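Local coordinates for protein PipY (Synechococcus elongatus, PDB 5NLC) that binds pyridoxal 5'-phosphate and is probably involved in keeping the cellular supply of this cofactor in balance, at residues F44-N47 and E51-A54; E163-F168 and V202-T207. All blocks are in the same frame, centred on the assembly; numbering follows the deposited sequence.

Contact 1 of 2, residues F44-N47 and E51-A54; sequences FGEN and EAIA
Glu46, the last residue of strand 43-46, reaches across to Ala52 and Glu51 on the helix that follows. Glu46 CB lies 3.7 Å from the methyl CB of Ala52, and Glu46 CG comes to 3.6 Å from the same methyl, so the aliphatic half of the glutamate rests on the alanine where the two backbones are nearest. Rotation about CB-CG (chi2 -80°) bends the chain, turning CD away from the Ala52 methyl and bringing OE1 to the Glu51 side. Glu46 OE1 stands 4.2 Å from Glu51 CB, a loose contact, and 4.5 Å from Glu51 OE1. The two side chains cross at about a right angle, with their carboxylate planes 88° apart. One water mediates between these like charges: it donates to Glu46 OE1 at 2.6 Å and to Glu51 OE1 at 2.9 Å, and weakly accepts from the backbone N of Asn47. The other oxygen, Glu46 OE2, is gripped by Ser25 OG and by a salt bridge to Lys55. Asn47, the next residue, belongs to the pyridoxal phosphate site, and the side chain of Lys26, the predicted attachment point of the cofactor, lies about 4 Å from that of Glu46. The cofactor is absent here. Strand end and helix belong to the beta-alpha-beta unit of strand 43-46, helix 49-56 and strand 66-69, an arrangement characteristic of the modified TIM barrel of fold type III pyridoxal phosphate proteins, whose cofactor pocket lies at the C-terminal ends of the strands.

Contact 2 of 2, residues E163-F168 and V202-T207; sequences ETQALF and VAEGAT
Glu204 leans from the end of helix 198-203 onto Phe168 and Gln165 of helix 161-181, joining two outer helices of the modified TIM barrel. The shorter helix is finished by a Schellman motif: Gly205, with positive phi, is the C-prime residue, its N bonding to Val202 O while Ala206 N reaches back to Ala201 O. Glu204, just ahead of Gly205 in this turn, faces the long helix. Glu204 CB meets Phe168 CB at 3.8 Å, methylene against methylene, where the backbones come nearest. The phenyl ring takes no part in this touch; it swings away from Glu204 to pack on Leu200 and Ala201 of helix 198-203. The Phe168 side chain lies about 7 Å from that of Arg210, a residue of the pyridoxal phosphate site. From CB the glutamate chain bends (chi2 -60°) and runs beside the Gln165 carbonyl, Glu204 CG lying 3.9 Å from Gln165 O. Gln165 is drawn out along its length, with CG trans to its own N (chi1 -179°), and it crosses the glutamate at a slant, the amide and carboxylate planes 75° apart. Glu204 OE1 forms a salt bridge with Arg172, farther along the long helix, so the charge ties the end of one helix to the side of the other. The remaining oxygen, Glu204 OE2, lies 3.6 Å from Gln165 CG but 4.0 Å from Gln165 NE2.

Contact 1 is buried and joins a barrel strand to the helix that directly follows it, while contact 2 is partly buried and joins two successive outer helices, either side of strand 189-191 in the chain. No secondary-structure element is common to both; contact 1 and contact 2 lie on opposite sides of the chain's centre, the centres of the two contacts 26 Å apart. In each, a bent glutamate touches the partner through its methylenes and sends one oxygen to a basic residue outside the segments. The settings differ: beside the cofactor pocket, residues 44-47 and 51-54 also share a water between carboxylates, whereas 163-168 and 202-207 meet through methylenes and a glutamine at the barrel's periphery.

Contact 1 of 2, residues F44-N47 and E51-A54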
loop_
_atom_site.group_PDB
_atom_site.type_symbol
_atom_site.label_atom_id
_atom_site.label_comp_id
_atom_site.label_asym_id
_atom_site.label_seq_id
_atom_site.Cartn_x
_atom_site.Cartn_y
_atom_site.Cartn_z
ATOM N N PHE A 44 0.827 1.526 9.949
ATOM C CA PHE A 44 1.805 0.478 10.057
ATOM C C PHE A 44 1.570 -0.548 9.013
ATOM O O PHE A 44 0.423 -0.827 8.645
ATOM C CB PHE A 44 1.755 -0.160 11.442
ATOM C CG PHE A 44 2.169 0.772 12.530
ATOM C CD1 PHE A 44 1.247 1.628 13.089
ATOM C CD2 PHE A 44 3.504 0.918 12.863
ATOM C CE1 PHE A 44 1.598 2.543 14.078
ATOM C CE2 PHE A 44 3.871 1.825 13.863
ATOM C CZ PHE A 44 2.941 2.643 14.472
ATOM N N GLY A 45 2.662 -1.027 8.433
ATOM C CA GLY A 45 2.596 -1.906 7.302
ATOM C C GLY A 45 3.374 -3.215 7.539
ATOM O O GLY A 45 4.485 -3.212 8.146
ATOM N N GLU A 46 2.800 -4.305 7.034
ATOM C CA GLU A 46 3.460 -5.609 7.100
ATOM C C GLU A 46 3.491 -6.186 5.686
ATOM O O GLU A 46 2.622 -5.897 4.885
ATOM C CB GLU A 46 2.729 -6.529 8.044
ATOM C CG GLU A 46 2.839 -6.132 9.552
ATOM C CD GLU A 46 4.143 -6.543 10.219
ATOM O OE1 GLU A 46 4.771 -7.537 9.754
ATOM O OE2 GLU A 46 4.573 -5.871 11.232
ATOM N N ASN A 47 4.461 -7.047 5.412
ATOM C CA ASN A 47 4.550 -7.651 4.073
ATOM C C ASN A 47 3.744 -8.939 3.993
ATOM O O ASN A 47 3.334 -9.287 2.924
ATOM C CB ASN A 47 5.976 -7.975 3.648
ATOM C CG ASN A 47 6.745 -6.760 3.186
ATOM O OD1 ASN A 47 6.217 -5.625 3.105
ATOM N ND2 ASN A 47 8.020 -6.980 2.913
ATOM N N GLU A 51 2.503 -12.943 9.799
ATOM C CA GLU A 51 3.354 -12.153 10.681
ATOM C C GLU A 51 2.602 -10.967 11.272
ATOM O O GLU A 51 2.754 -10.680 12.468
ATOM C CB GLU A 51 4.615 -11.692 9.943
ATOM C CG GLU A 51 5.531 -12.853 9.581
ATOM C CD GLU A 51 6.577 -12.499 8.517
ATOM O OE1 GLU A 51 6.778 -11.292 8.165
ATOM O OE2 GLU A 51 7.210 -13.474 8.027
ATOM N N ALA A 52 1.737 -10.323 10.483
ATOM C CA ALA A 52 0.897 -9.261 11.012
ATOM C C ALA A 52 -0.114 -9.714 12.056
ATOM O O ALA A 52 -0.184 -9.118 13.115
ATOM C CB ALA A 52 0.166 -8.527 9.915
ATOM N N ILE A 53 -0.906 -10.748 11.763
ATOM C CA ILE A 53 -1.892 -11.288 12.716
ATOM C C ILE A 53 -1.249 -11.548 14.058
ATOM O O ILE A 53 -1.773 -11.130 15.109
ATOM C CB ILE A 53 -2.497 -12.624 12.220
ATOM C CG1 ILE A 53 -3.408 -12.379 11.031
ATOM C CG2 ILE A 53 -3.301 -13.364 13.299
ATOM C CD1 ILE A 53 -3.769 -13.655 10.300
ATOM N N ALA A 54 -0.097 -12.214 14.036
ATOM C CA ALA A 54 0.568 -12.574 15.279
ATOM C C ALA A 54 0.786 -11.341 16.166
ATOM O O ALA A 54 0.591 -11.388 17.368
ATOM C CB ALA A 54 1.897 -13.272 15.003
HETATM O O HOH W 1 5.221 -8.941 7.640
#

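Contact 2 of 2, residues E163-F168 and V202-T207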
loop_
_atom_site.group_PDB
_atom_site.type_symbol
_atom_site.label_atom_id
_atom_site.label_comp_id
_atom_site.label_asym_id
_atom_site.label_seq_id
_atom_site.Cartn_x
_atom_site.Cartn_y
_atom_site.Cartn_z
ATOM N N GLU A 163 15.550 5.563 -14.256
ATOM C CA GLU A 163 14.495 4.670 -14.702
ATOM C C GLU A 163 13.373 4.654 -13.629
ATOM O O GLU A 163 12.177 4.549 -13.962
ATOM C CB GLU A 163 15.036 3.271 -14.937
ATOM C CG GLU A 163 15.808 3.067 -16.207
ATOM C CD GLU A 163 16.663 1.793 -16.213
ATOM O OE1 GLU A 163 16.936 1.130 -15.160
ATOM O OE2 GLU A 163 17.174 1.487 -17.307
ATOM N N THR A 164 13.742 4.780 -12.346
ATOM C CA THR A 164 12.759 4.858 -11.283
ATOM C C THR A 164 11.956 6.151 -11.321
ATOM O O THR A 164 10.725 6.152 -11.155
ATOM C CB THR A 164 13.426 4.678 -9.907
ATOM O OG1 THR A 164 14.091 3.419 -9.929
ATOM C CG2 THR A 164 12.396 4.784 -8.800
ATOM N N GLN A 165 12.621 7.247 -11.482
ATOM C CA GLN A 165 11.917 8.534 -11.646
ATOM C C GLN A 165 10.884 8.462 -12.771
ATOM O O GLN A 165 9.715 8.875 -12.597
ATOM C CB GLN A 165 12.928 9.636 -11.989
ATOM C CG GLN A 165 12.203 10.971 -12.135
ATOM C CD GLN A 165 13.107 12.026 -12.568
ATOM O OE1 GLN A 165 13.627 11.946 -13.702
ATOM N NE2 GLN A 165 13.344 13.052 -11.694
ATOM N N ALA A 166 11.304 7.931 -13.888
ATOM C CA ALA A 166 10.438 7.846 -15.065
ATOM C C ALA A 166 9.241 6.933 -14.760
ATOM O O ALA A 166 8.077 7.229 -15.144
ATOM C CB ALA A 166 11.217 7.412 -16.301
ATOM N N LEU A 167 9.499 5.856 -14.028
ATOM C CA LEU A 167 8.444 4.916 -13.648
ATOM C C LEU A 167 7.382 5.544 -12.778
ATOM O O LEU A 167 6.192 5.299 -13.058
ATOM C CB LEU A 167 9.017 3.637 -12.976
ATOM C CG LEU A 167 7.999 2.640 -12.401
ATOM C CD1 LEU A 167 7.236 1.855 -13.458
ATOM C CD2 LEU A 167 8.737 1.690 -11.498
ATOM N N PHE A 168 7.816 6.313 -11.747
ATOM C CA PHE A 168 6.913 6.937 -10.833
ATOM C C PHE A 168 6.086 8.021 -11.524
ATOM O O PHE A 168 4.883 8.170 -11.241
ATOM C CB PHE A 168 7.619 7.455 -9.605
ATOM C CG PHE A 168 8.209 6.363 -8.704
ATOM C CD1 PHE A 168 7.683 5.072 -8.623
ATOM C CD2 PHE A 168 9.270 6.713 -7.878
ATOM C CE1 PHE A 168 8.246 4.145 -7.725
ATOM C CE2 PHE A 168 9.826 5.829 -7.005
ATOM C CZ PHE A 168 9.308 4.520 -6.937
ATOM N N VAL A 202 7.986 10.809 -3.871
ATOM C CA VAL A 202 7.336 11.999 -3.374
ATOM C C VAL A 202 7.358 13.095 -4.446
ATOM O O VAL A 202 6.336 13.730 -4.700
ATOM C CB VAL A 202 7.984 12.488 -2.078
ATOM C CG1 VAL A 202 7.551 13.902 -1.712
ATOM C CG2 VAL A 202 7.771 11.516 -0.956
ATOM N N ALA A 203 8.503 13.288 -5.111
ATOM C CA ALA A 203 8.584 14.334 -6.133
ATOM C C ALA A 203 7.637 14.011 -7.311
ATOM O O ALA A 203 7.258 14.911 -8.022
ATOM C CB ALA A 203 10.029 14.480 -6.645
ATOM N N GLU A 204 7.290 12.737 -7.531
ATOM C CA GLU A 204 6.388 12.376 -8.591
ATOM C C GLU A 204 4.943 12.138 -8.132
ATOM O O GLU A 204 4.128 11.643 -8.919
ATOM C CB GLU A 204 6.891 11.182 -9.337
ATOM C CG GLU A 204 8.241 11.350 -9.974
ATOM C CD GLU A 204 8.324 12.464 -10.992
ATOM O OE1 GLU A 204 7.300 12.772 -11.618
ATOM O OE2 GLU A 204 9.419 13.061 -11.105
ATOM N N GLY A 205 4.622 12.537 -6.916
ATOM C CA GLY A 205 3.233 12.661 -6.486
ATOM C C GLY A 205 2.743 11.497 -5.634
ATOM O O GLY A 205 1.528 11.331 -5.478
ATOM N N ALA A 206 3.652 10.667 -5.084
ATOM C CA ALA A 206 3.225 9.591 -4.119
ATOM C C ALA A 206 2.375 10.146 -3.004
ATOM O O ALA A 206 2.652 11.240 -2.464
ATOM C CB ALA A 206 4.422 8.879 -3.474
ATOM N N THR A 207 1.371 9.416 -2.627
ATOM C CA THR A 207 0.619 9.746 -1.430
ATOM C C THR A 207 0.895 8.798 -0.247
ATOM O O THR A 207 0.564 9.143 0.886
ATOM C CB THR A 207 -0.875 9.790 -1.716
ATOM O OG1 THR A 207 -1.328 8.499 -2.142
ATOM C CG2 THR A 207 -1.221 10.920 -2.816
#